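Local coordinates for protein glutathione S-transferase (PDB 2YCD) that probably joins glutathione to electrophilic compounds, including herbicides, as a dimeric bacterial member of the glutathione transferase superfamily, at residues A117-I122 against I182-R187; V38-E43 against A177-I182; K155-L160 against K195-L200. One frame throughout, in Å; residues are numbered along the deposited sequence.

The three contacts run in a row through the chain. Contact 1 lies between the others: its centre is about 11 Å from the centre of contact 2 and about 12 Å from that of contact 3, which are about 20 Å apart. Helix 176-185 serves both contact 1 and contact 2, and Ile182 belongs to both. Along the sequence the order is 38-43, 117-122, 155-160, 177-182, 182-187 and 195-200, so the contacts interleave. Contact 2 joins the thioredoxin-like domain to the helical domain. Contacts 1 and 3 pack helical elements together, and both touch the second subunit. Contact 1 also meets both bound S-(p-nitrobenzyl)glutathione molecules.

Contact 1: residues A117-I122 against I182-R187; sequences AALNTI and ICVLRR. With GTB (S-(p-nitrobenzyl)glutathione), chain B; GTB (S-(p-nitrobenzyl)glutathione), chain C.
Val184 points its side chain at helix 105-135 and fits against Ala118, Leu119 and Ile122. Its two methyls divide the work. CG1 lies opposite to the backbone N (chi1 160°) and meets CG2 of Ile122 at 3.8 Å. CG2 sits over the backbone of the other helix, with Ala118 O 3.8 Å away, and also touches CD2 of Leu119 at 3.8 Å. Ile122 points toward helix 176-185. Its CG2 branch makes the contact and reaches as far as CD2 of Leu185, at 4.2 Å. Ala118 is small, and its CA is the nearest to that of Val184, at 6.8 Å. All five touching residues are buried, and the side-chain contacts between the segments are apolar.

Helix 105-135 widens here into a pi-type turn. Ala117 O accepts from both Thr121 N and Ile122 N. Thr121 then turns to the other subunit. Its OG1 accepts a bond of 2.9 Å from N1 of the S-(p-nitrobenzyl)glutathione of chain B, and it also bonds to Glu85 of the second subunit. Asn120 O takes only a weak one from the same N1. Arg187 serves the ligand of chain C instead. C6' of the nitrobenzyl ring lies over one guanidinium face, 3.2 Å above its plane and toward the rim. The contact is thus part of the helical core of a glutathione transferase, set between two active-site clefts: one side helps hold the glutathione of the partner subunit, and the other lines the pocket around the nitrobenzyl group, probably where the electrophilic substrate is taken up.

Contact 2: residues V38-E43 against A177-I182; sequences VRWALE and ADILMI
Trp40 leans its indole on Ile179 and Ile182 of helix 176-185. With CG opposite to the backbone N (chi1 -174°), the ring extends straight across to the other helix. Ile179 lies over one face. Its CG1 forms a CH-pi contact, 4.1 Å from the centroid of the six-membered ring and 16° off the normal, while its CG2 touches CE3 at 3.8 Å. Ile182 comes to the edge instead, close to the ring plane, where its CG2 is 3.9 Å from CZ3. The indole is held by its polar end too: NE1 bonds to Glu44 OE2. Phe213 also meets the ring edge-to-face. Ala41 follows. The Ile179 chain is extended, which carries its CD1 past the tryptophan to the backbone of Ala41, 3.6 Å from CA. The small CB of Ala41 adds a touch at 3.9 Å from the same methyl.

The two helix segments run roughly antiparallel, at 152°, with axes 9.9 Å apart. Asp178 is turned to other work: its carboxylate bonds to Ser175 N, Leu170 N and Tyr203 OH. Together with the bond from Ala177 N to Ser175 OG, this resembles the N-capping box known at the start of this helix in glutathione transferases. The contact itself is the buried interdomain packing of that fold, a thioredoxin-domain helix laid against the core helix of the all-helical domain.

Contact 3: residues K155-L160 against K195-L200; sequences KRLDEL and KDYGNL
Tyr197 OH donates a hydrogen bond of 2.9 Å to Asp158 OD1. The acceptor lies in the plane of the tyrosine ring, at its edge. The hydroxyl, however, reaches the oxygen from above the carboxylate, 49° out of its plane. Asp158 starts out pointing away from the other segment. Its CG lies beside the backbone N (chi1 -71°), and the carboxylate then bends back to the hydroxyl.

The ring also rests on Leu157. CB of that leucine sits over one face, 3.8 Å from the centroid and 18° off the normal, in a CH-pi contact displaced toward the hydroxyl end. Its nearest ring atom is CZ, at 3.6 Å. Face and edge contacts together fix the ring against helix 142-164. Leu154 and Ser161 of the same helix touch it as well.

One turn farther on, Leu200 divides its methyls between two leucines. Its CD1 meets CD2 of Leu157 at 4.0 Å, and its CD2 lies against CG of Leu160 at 3.9 Å. On another side of the helix Glu159 forms a salt-bridge network. Lys155 NZ holds its OE2 at 2.7 Å, and Arg156 NH1 holds its OE1 at 2.8 Å, nearly in the guanidinium plane.

Asn199 adds bonds to Ser161 and Gly165. Tyr197 is the N-cap residue of helix 198-208. The contact therefore fastens the start of that helix to helix 142-164, an element of the all-helical C-terminal domain of the glutathione transferase fold.

Contact 1: residues A117-I122 against I182-R187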
loop_
_atom_site.group_PDB
_atom_site.type_symbol
_atom_site.label_atom_id
_atom_site.label_comp_id
_atom_site.label_asym_id
_atom_site.label_seq_id
_atom_site.Cartn_x
_atom_site.Cartn_y
_atom_site.Cartn_z
ATOM N N ALA A 117 -4.645 0.912 -4.830
ATOM C CA ALA A 117 -4.026 0.479 -6.082
ATOM C C ALA A 117 -2.805 1.319 -6.442
ATOM O O ALA A 117 -1.796 0.792 -6.911
ATOM C CB ALA A 117 -5.033 0.516 -7.219
ATOM N N ALA A 118 -2.894 2.624 -6.245
ATOM C CA ALA A 118 -1.745 3.487 -6.495
ATOM C C ALA A 118 -0.544 2.978 -5.715
ATOM O O ALA A 118 0.566 2.924 -6.242
ATOM C CB ALA A 118 -2.063 4.944 -6.092
ATOM N N LEU A 119 -0.741 2.657 -4.439
ATOM C CA LEU A 119 0.393 2.341 -3.558
ATOM C C LEU A 119 0.776 0.869 -3.523
ATOM O O LEU A 119 1.936 0.566 -3.211
ATOM C CB LEU A 119 0.102 2.826 -2.127
ATOM C CG LEU A 119 -0.216 4.319 -1.992
ATOM C CD1 LEU A 119 -0.211 4.724 -0.512
ATOM C CD2 LEU A 119 0.715 5.190 -2.795
ATOM N N ASN A 120 -0.158 -0.039 -3.852
ATOM C CA ASN A 120 0.064 -1.471 -3.646
ATOM C C ASN A 120 0.039 -2.303 -4.936
ATOM O O ASN A 120 0.303 -3.507 -4.901
ATOM C CB ASN A 120 -0.953 -2.022 -2.614
ATOM C CG ASN A 120 -0.498 -3.325 -1.941
ATOM O OD1 ASN A 120 0.619 -3.423 -1.429
ATOM N ND2 ASN A 120 -1.374 -4.306 -1.912
ATOM N N THR A 121 -0.312 -1.676 -6.053
ATOM C CA THR A 121 -0.229 -2.325 -7.362
ATOM C C THR A 121 0.687 -1.533 -8.313
ATOM O O THR A 121 1.665 -2.083 -8.864
ATOM C CB THR A 121 -1.626 -2.565 -7.959
ATOM O OG1 THR A 121 -2.313 -3.538 -7.156
ATOM C CG2 THR A 121 -1.543 -3.089 -9.398
ATOM N N ILE A 122 0.415 -0.246 -8.502
ATOM C CA ILE A 122 1.234 0.547 -9.431
ATOM C C ILE A 122 2.618 0.887 -8.845
ATOM O O ILE A 122 3.655 0.641 -9.479
ATOM C CB ILE A 122 0.486 1.830 -9.852
ATOM C CG1 ILE A 122 -0.800 1.485 -10.612
ATOM C CG2 ILE A 122 1.379 2.724 -10.747
ATOM C CD1 ILE A 122 -0.583 0.639 -11.890
ATOM N N ILE A 182 -1.020 10.084 -9.138
ATOM C CA ILE A 182 -0.180 10.996 -9.896
ATOM C C ILE A 182 1.199 11.151 -9.261
ATOM O O ILE A 182 2.210 11.175 -9.957
ATOM C CB ILE A 182 -0.905 12.321 -10.155
ATOM C CG1 ILE A 182 -2.014 12.056 -11.176
ATOM C CG2 ILE A 182 0.065 13.392 -10.702
ATOM C CD1 ILE A 182 -3.015 13.195 -11.357
ATOM N N CYS A 183 1.268 11.230 -7.935
ATOM C CA CYS A 183 2.580 11.340 -7.302
ATOM C C CYS A 183 3.432 10.090 -7.530
ATOM O O CYS A 183 4.648 10.206 -7.720
ATOM C CB CYS A 183 2.458 11.671 -5.812
ATOM S SG CYS A 183 1.861 13.359 -5.474
ATOM N N VAL A 184 2.795 8.923 -7.548
ATOM C CA VAL A 184 3.492 7.669 -7.880
ATOM C C VAL A 184 3.992 7.699 -9.342
ATOM O O VAL A 184 5.169 7.417 -9.630
ATOM C CB VAL A 184 2.559 6.440 -7.578
ATOM C CG1 VAL A 184 2.990 5.184 -8.329
ATOM C CG2 VAL A 184 2.468 6.182 -6.048
ATOM N N LEU A 185 3.111 8.052 -10.269
ATOM C CA LEU A 185 3.469 8.053 -11.691
ATOM C C LEU A 185 4.580 9.048 -12.002
ATOM O O LEU A 185 5.385 8.809 -12.909
ATOM C CB LEU A 185 2.240 8.361 -12.554
ATOM C CG LEU A 185 1.191 7.251 -12.628
ATOM C CD1 LEU A 185 -0.060 7.767 -13.308
ATOM C CD2 LEU A 185 1.735 6.037 -13.364
ATOM N N ARG A 186 4.639 10.150 -11.261
ATOM C CA ARG A 186 5.691 11.137 -11.484
ATOM C C ARG A 186 7.097 10.595 -11.267
ATOM O O ARG A 186 8.047 11.179 -11.780
ATOM C CB ARG A 186 5.459 12.405 -10.656
ATOM C CG ARG A 186 4.313 13.274 -11.179
ATOM C CD ARG A 186 4.362 14.713 -10.567
ATOM N NE ARG A 186 5.616 15.381 -10.947
ATOM C CZ ARG A 186 6.514 15.911 -10.116
ATOM N NH1 ARG A 186 6.311 15.925 -8.815
ATOM N NH2 ARG A 186 7.631 16.457 -10.605
ATOM N N ARG A 187 7.233 9.482 -10.530
ATOM C CA ARG A 187 8.550 8.853 -10.399
ATOM C C ARG A 187 9.090 8.336 -11.726
ATOM O O ARG A 187 10.277 8.037 -11.838
ATOM C CB ARG A 187 8.514 7.745 -9.348
ATOM C CG ARG A 187 8.155 8.305 -7.988
ATOM C CD ARG A 187 8.222 7.276 -6.901
ATOM N NE ARG A 187 9.600 7.009 -6.510
ATOM C CZ ARG A 187 9.976 6.683 -5.280
ATOM N NH1 ARG A 187 9.075 6.576 -4.307
ATOM N NH2 ARG A 187 11.252 6.441 -5.032
HETATM N N1 GTB B . -2.443 -5.019 -4.622
HETATM C CA1 GTB B . -3.253 -6.209 -4.920
HETATM C C1 GTB B . -4.080 -6.588 -3.719
HETATM O O11 GTB B . -3.552 -6.453 -2.595
HETATM O O12 GTB B . -5.241 -7.034 -3.887
HETATM C CB1 GTB B . -2.310 -7.340 -5.361
HETATM C CG1 GTB B . -3.098 -8.564 -5.824
HETATM C CD1 GTB B . -2.188 -9.731 -6.154
HETATM O OE1 GTB B . -0.968 -9.600 -6.061
HETATM N N2 GTB B . -2.791 -10.861 -6.517
HETATM C CA2 GTB B . -2.044 -12.075 -6.848
HETATM C C2 GTB B . -2.449 -12.632 -8.178
HETATM O O2 GTB B . -3.613 -12.590 -8.571
HETATM C CB2 GTB B . -2.410 -13.174 -5.832
HETATM S SG2 GTB B . -1.877 -12.862 -4.183
HETATM N N3 GTB B . -1.472 -13.193 -8.894
HETATM C CA3 GTB B . -1.664 -13.849 -10.177
HETATM C C3 GTB B . -1.091 -13.095 -11.342
HETATM O O31 GTB B . -0.429 -12.059 -11.137
HETATM O O32 GTB B . -1.323 -13.569 -12.478
HETATM C "C'" GTB B . -0.111 -12.929 -4.217
HETATM C "C1'" GTB B . 0.424 -14.282 -3.827
HETATM C "C2'" GTB B . 0.720 -15.221 -4.802
HETATM C "C3'" GTB B . 1.223 -16.467 -4.434
HETATM C "C4'" GTB B . 1.432 -16.764 -3.088
HETATM N N41 GTB B . 1.949 -18.019 -2.717
HETATM O O41 GTB B . 2.242 -18.264 -1.549
HETATM O O42 GTB B . 2.118 -18.860 -3.580
HETATM C "C5'" GTB B . 1.142 -15.815 -2.119
HETATM C "C6'" GTB B . 0.642 -14.568 -2.484
HETATM N N1 GTB C . 5.234 3.774 3.298
HETATM C CA1 GTB C . 5.851 5.050 3.688
HETATM C C1 GTB C . 4.953 6.199 3.305
HETATM O O11 GTB C . 4.333 6.104 2.224
HETATM O O12 GTB C . 4.875 7.197 4.060
HETATM C CB1 GTB C . 7.235 5.144 3.026
HETATM C CG1 GTB C . 7.990 6.382 3.503
HETATM C CD1 GTB C . 9.310 6.555 2.776
HETATM O OE1 GTB C . 9.660 5.724 1.938
HETATM N N2 GTB C . 10.015 7.640 3.090
HETATM C CA2 GTB C . 11.299 7.948 2.458
HETATM C C2 GTB C . 12.370 8.208 3.472
HETATM O O2 GTB C . 12.134 8.790 4.529
HETATM C CB2 GTB C . 11.162 9.271 1.681
HETATM S SG2 GTB C . 10.083 9.203 0.290
HETATM N N3 GTB C . 13.594 7.788 3.145
HETATM C CA3 GTB C . 14.782 8.000 3.955
HETATM C C3 GTB C . 15.318 6.751 4.593
HETATM O O31 GTB C . 14.800 5.651 4.320
HETATM O O32 GTB C . 16.277 6.900 5.385
HETATM C "C'" GTB C . 10.863 8.135 -0.883
HETATM C "C1'" GTB C . 11.667 8.890 -1.909
HETATM C "C2'" GTB C . 13.024 9.092 -1.717
HETATM C "C3'" GTB C . 13.763 9.785 -2.675
HETATM C "C4'" GTB C . 13.137 10.267 -3.822
HETATM N N41 GTB C . 13.885 10.958 -4.793
HETATM O O41 GTB C . 13.379 11.298 -5.860
HETATM O O42 GTB C . 15.055 11.202 -4.566
HETATM C "C5'" GTB C . 11.779 10.053 -4.010
HETATM C "C6'" GTB C . 11.040 9.359 -3.057
#

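Contact 2: residues V38-E43 against A177-I182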
loop_
_atom_site.group_PDB
_atom_site.type_symbol
_atom_site.label_atom_id
_atom_site.label_comp_id
_atom_site.label_asym_id
_atom_site.label_seq_id
_atom_site.Cartn_x
_atom_site.Cartn_y
_atom_site.Cartn_z
ATOM N N VAL A 38 1.006 14.541 0.601
ATOM C CA VAL A 38 0.419 15.127 1.802
ATOM C C VAL A 38 0.232 16.653 1.645
ATOM O O VAL A 38 -0.833 17.181 1.949
ATOM C CB VAL A 38 1.302 14.807 3.031
ATOM C CG1 VAL A 38 0.778 15.539 4.267
ATOM C CG2 VAL A 38 1.346 13.286 3.272
ATOM N N ARG A 39 1.273 17.355 1.200
ATOM C CA ARG A 39 1.188 18.793 0.938
ATOM C C ARG A 39 0.069 19.087 -0.054
ATOM O O ARG A 39 -0.701 20.048 0.125
ATOM C CB ARG A 39 2.508 19.300 0.364
ATOM C CG ARG A 39 3.707 19.262 1.311
ATOM C CD ARG A 39 4.917 19.753 0.520
ATOM N NE ARG A 39 6.174 19.881 1.262
ATOM C CZ ARG A 39 6.531 20.986 1.916
ATOM N NH1 ARG A 39 5.686 22.010 2.045
ATOM N NH2 ARG A 39 7.719 21.043 2.496
ATOM N N TRP A 40 -0.001 18.307 -1.124
ATOM C CA TRP A 40 -1.016 18.512 -2.148
ATOM C C TRP A 40 -2.431 18.323 -1.574
ATOM O O TRP A 40 -3.333 19.155 -1.803
ATOM C CB TRP A 40 -0.710 17.566 -3.319
ATOM C CG TRP A 40 -1.588 17.721 -4.558
ATOM C CD1 TRP A 40 -2.574 18.660 -4.775
ATOM C CD2 TRP A 40 -1.536 16.912 -5.737
ATOM N NE1 TRP A 40 -3.141 18.466 -6.025
ATOM C CE2 TRP A 40 -2.529 17.395 -6.626
ATOM C CE3 TRP A 40 -0.766 15.799 -6.115
ATOM C CZ2 TRP A 40 -2.760 16.811 -7.881
ATOM C CZ3 TRP A 40 -0.986 15.225 -7.365
ATOM C CH2 TRP A 40 -1.975 15.735 -8.238
ATOM N N ALA A 41 -2.637 17.278 -0.774
ATOM C CA ALA A 41 -3.932 17.081 -0.134
ATOM C C ALA A 41 -4.315 18.268 0.753
ATOM O O ALA A 41 -5.466 18.742 0.722
ATOM C CB ALA A 41 -3.942 15.775 0.669
ATOM N N LEU A 42 -3.376 18.725 1.581
ATOM C CA LEU A 42 -3.639 19.898 2.434
ATOM C C LEU A 42 -4.000 21.131 1.608
ATOM O O LEU A 42 -4.923 21.869 1.962
ATOM C CB LEU A 42 -2.443 20.175 3.354
ATOM C CG LEU A 42 -2.180 19.076 4.394
ATOM C CD1 LEU A 42 -0.768 19.166 4.961
ATOM C CD2 LEU A 42 -3.222 19.125 5.520
ATOM N N GLU A 43 -3.292 21.353 0.507
ATOM C CA GLU A 43 -3.617 22.495 -0.346
ATOM C C GLU A 43 -4.975 22.367 -1.044
ATOM O O GLU A 43 -5.685 23.371 -1.195
ATOM C CB GLU A 43 -2.492 22.746 -1.346
ATOM C CG GLU A 43 -1.204 23.308 -0.698
ATOM C CD GLU A 43 -1.386 24.721 -0.168
ATOM O OE1 GLU A 43 -2.417 25.354 -0.454
ATOM O OE2 GLU A 43 -0.470 25.194 0.540
ATOM N N ALA A 177 -7.470 9.608 -4.544
ATOM C CA ALA A 177 -6.837 8.566 -5.349
ATOM C C ALA A 177 -5.944 9.180 -6.424
ATOM O O ALA A 177 -4.869 8.656 -6.729
ATOM C CB ALA A 177 -7.889 7.633 -5.987
ATOM N N ASP A 178 -6.399 10.288 -7.017
ATOM C CA ASP A 178 -5.605 10.915 -8.057
ATOM C C ASP A 178 -4.336 11.530 -7.489
ATOM O O ASP A 178 -3.282 11.481 -8.125
ATOM C CB ASP A 178 -6.429 11.947 -8.846
ATOM C CG ASP A 178 -7.673 11.341 -9.446
ATOM O OD1 ASP A 178 -7.562 10.486 -10.355
ATOM O OD2 ASP A 178 -8.756 11.724 -8.968
ATOM N N ILE A 179 -4.426 12.103 -6.295
ATOM C CA ILE A 179 -3.222 12.630 -5.648
ATOM C C ILE A 179 -2.176 11.521 -5.509
ATOM O O ILE A 179 -1.012 11.684 -5.916
ATOM C CB ILE A 179 -3.541 13.240 -4.278
ATOM C CG1 ILE A 179 -4.402 14.510 -4.438
ATOM C CG2 ILE A 179 -2.243 13.505 -3.489
ATOM C CD1 ILE A 179 -4.754 15.182 -3.095
ATOM N N LEU A 180 -2.579 10.387 -4.942
ATOM C CA LEU A 180 -1.618 9.304 -4.714
ATOM C C LEU A 180 -1.116 8.703 -6.022
ATOM O O LEU A 180 0.096 8.456 -6.194
ATOM C CB LEU A 180 -2.223 8.225 -3.813
ATOM C CG LEU A 180 -2.516 8.680 -2.376
ATOM C CD1 LEU A 180 -3.293 7.592 -1.642
ATOM C CD2 LEU A 180 -1.228 9.058 -1.615
ATOM N N MET A 181 -2.025 8.506 -6.976
ATOM C CA MET A 181 -1.633 7.898 -8.245
ATOM C C MET A 181 -0.710 8.796 -9.075
ATOM O O MET A 181 0.284 8.316 -9.637
ATOM C CB MET A 181 -2.871 7.529 -9.069
ATOM C CG MET A 181 -2.545 6.743 -10.358
ATOM S SD MET A 181 -1.986 5.047 -10.040
ATOM C CE MET A 181 -3.550 4.252 -9.638
ATOM N N ILE A 182 -1.020 10.084 -9.138
ATOM C CA ILE A 182 -0.180 10.996 -9.896
ATOM C C ILE A 182 1.199 11.151 -9.261
ATOM O O ILE A 182 2.210 11.175 -9.957
ATOM C CB ILE A 182 -0.905 12.321 -10.155
ATOM C CG1 ILE A 182 -2.014 12.056 -11.176
ATOM C CG2 ILE A 182 0.065 13.392 -10.702
ATOM C CD1 ILE A 182 -3.015 13.195 -11.357
#

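Contact 3: residues K155-L160 against K195-L200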
loop_
_atom_site.group_PDB
_atom_site.type_symbol
_atom_site.label_atom_id
_atom_site.label_comp_id
_atom_site.label_asym_id
_atom_site.label_seq_id
_atom_site.Cartn_x
_atom_site.Cartn_y
_atom_site.Cartn_z
ATOM N N LYS A 155 3.607 -3.804 -18.660
ATOM C CA LYS A 155 2.352 -4.538 -18.565
ATOM C C LYS A 155 1.348 -3.833 -17.629
ATOM O O LYS A 155 0.179 -3.677 -17.965
ATOM C CB LYS A 155 2.631 -5.980 -18.126
ATOM C CG LYS A 155 1.387 -6.833 -17.977
ATOM C CD LYS A 155 1.754 -8.295 -17.764
ATOM C CE LYS A 155 0.508 -9.166 -17.637
ATOM N NZ LYS A 155 -0.265 -8.879 -16.390
ATOM N N ARG A 156 1.810 -3.397 -16.459
ATOM C CA ARG A 156 0.939 -2.672 -15.531
ATOM C C ARG A 156 0.480 -1.326 -16.092
ATOM O O ARG A 156 -0.663 -0.923 -15.881
ATOM C CB ARG A 156 1.641 -2.452 -14.185
ATOM C CG ARG A 156 1.801 -3.713 -13.376
ATOM C CD ARG A 156 0.483 -4.187 -12.759
ATOM N NE ARG A 156 0.713 -5.401 -11.990
ATOM C CZ ARG A 156 0.299 -6.614 -12.334
ATOM N NH1 ARG A 156 -0.407 -6.805 -13.442
ATOM N NH2 ARG A 156 0.584 -7.646 -11.546
ATOM N N LEU A 157 1.358 -0.628 -16.811
ATOM C CA LEU A 157 0.975 0.625 -17.443
ATOM C C LEU A 157 -0.021 0.408 -18.593
ATOM O O LEU A 157 -0.952 1.184 -18.753
ATOM C CB LEU A 157 2.205 1.411 -17.922
ATOM C CG LEU A 157 3.186 1.853 -16.820
ATOM C CD1 LEU A 157 4.394 2.560 -17.415
ATOM C CD2 LEU A 157 2.523 2.780 -15.802
ATOM N N ASP A 158 0.173 -0.669 -19.354
ATOM C CA ASP A 158 -0.815 -1.076 -20.369
ATOM C C ASP A 158 -2.177 -1.232 -19.703
ATOM O O ASP A 158 -3.179 -0.716 -20.175
ATOM C CB ASP A 158 -0.471 -2.428 -21.017
ATOM C CG ASP A 158 0.733 -2.373 -21.955
ATOM O OD1 ASP A 158 1.138 -1.274 -22.392
ATOM O OD2 ASP A 158 1.264 -3.470 -22.259
ATOM N N GLU A 159 -2.211 -1.968 -18.594
ATOM C CA GLU A 159 -3.460 -2.226 -17.884
ATOM C C GLU A 159 -4.106 -0.945 -17.337
ATOM O O GLU A 159 -5.321 -0.726 -17.466
ATOM C CB GLU A 159 -3.212 -3.252 -16.766
ATOM C CG GLU A 159 -2.937 -4.660 -17.330
ATOM C CD GLU A 159 -2.098 -5.549 -16.427
ATOM O OE1 GLU A 159 -1.698 -5.137 -15.316
ATOM O OE2 GLU A 159 -1.824 -6.700 -16.822
ATOM N N LEU A 160 -3.297 -0.087 -16.721
ATOM C CA LEU A 160 -3.818 1.156 -16.175
ATOM C C LEU A 160 -4.352 2.080 -17.273
ATOM O O LEU A 160 -5.396 2.718 -17.128
ATOM C CB LEU A 160 -2.716 1.879 -15.380
ATOM C CG LEU A 160 -3.144 3.193 -14.720
ATOM C CD1 LEU A 160 -4.223 2.962 -13.670
ATOM C CD2 LEU A 160 -1.943 3.914 -14.096
ATOM N N LYS A 195 5.823 8.828 -22.037
ATOM C CA LYS A 195 5.591 9.361 -23.381
ATOM C C LYS A 195 4.934 8.307 -24.277
ATOM O O LYS A 195 4.257 8.642 -25.247
ATOM C CB LYS A 195 6.899 9.862 -24.004
ATOM C CG LYS A 195 7.572 10.985 -23.216
ATOM C CD LYS A 195 8.986 11.255 -23.717
ATOM C CE LYS A 195 8.985 11.800 -25.138
ATOM N NZ LYS A 195 10.350 12.212 -25.576
ATOM N N ASP A 196 5.124 7.035 -23.943
ATOM C CA ASP A 196 4.522 5.955 -24.711
ATOM C C ASP A 196 3.098 5.629 -24.265
ATOM O O ASP A 196 2.461 4.739 -24.818
ATOM C CB ASP A 196 5.394 4.699 -24.654
ATOM C CG ASP A 196 6.681 4.856 -25.435
ATOM O OD1 ASP A 196 6.640 5.483 -26.516
ATOM O OD2 ASP A 196 7.730 4.363 -24.966
ATOM N N TYR A 197 2.605 6.367 -23.270
ATOM C CA TYR A 197 1.255 6.174 -22.757
ATOM C C TYR A 197 0.519 7.510 -22.725
ATOM O O TYR A 197 0.386 8.143 -21.672
ATOM C CB TYR A 197 1.298 5.539 -21.358
ATOM C CG TYR A 197 1.867 4.141 -21.391
ATOM C CD1 TYR A 197 3.232 3.924 -21.260
ATOM C CD2 TYR A 197 1.040 3.039 -21.569
ATOM C CE1 TYR A 197 3.762 2.661 -21.318
ATOM C CE2 TYR A 197 1.556 1.762 -21.620
ATOM C CZ TYR A 197 2.914 1.575 -21.496
ATOM O OH TYR A 197 3.421 0.305 -21.547
ATOM N N GLY A 198 0.048 7.948 -23.888
ATOM C CA GLY A 198 -0.468 9.290 -24.038
ATOM C C GLY A 198 -1.506 9.670 -22.999
ATOM O O GLY A 198 -1.469 10.784 -22.478
ATOM N N ASN A 199 -2.446 8.770 -22.700
ATOM C CA ASN A 199 -3.489 9.129 -21.744
ATOM C C ASN A 199 -2.963 9.222 -20.304
ATOM O O ASN A 199 -3.430 10.048 -19.541
ATOM C CB ASN A 199 -4.772 8.267 -21.878
ATOM C CG ASN A 199 -4.599 6.834 -21.398
ATOM O OD1 ASN A 199 -3.494 6.299 -21.338
ATOM N ND2 ASN A 199 -5.713 6.194 -21.110
ATOM N N LEU A 200 -1.956 8.420 -19.967
ATOM C CA LEU A 200 -1.341 8.527 -18.638
ATOM C C LEU A 200 -0.531 9.806 -18.484
ATOM O O LEU A 200 -0.588 10.464 -17.433
ATOM C CB LEU A 200 -0.482 7.293 -18.341
ATOM C CG LEU A 200 -1.179 5.926 -18.310
ATOM C CD1 LEU A 200 -0.193 4.879 -17.841
ATOM C CD2 LEU A 200 -2.417 5.924 -17.437
#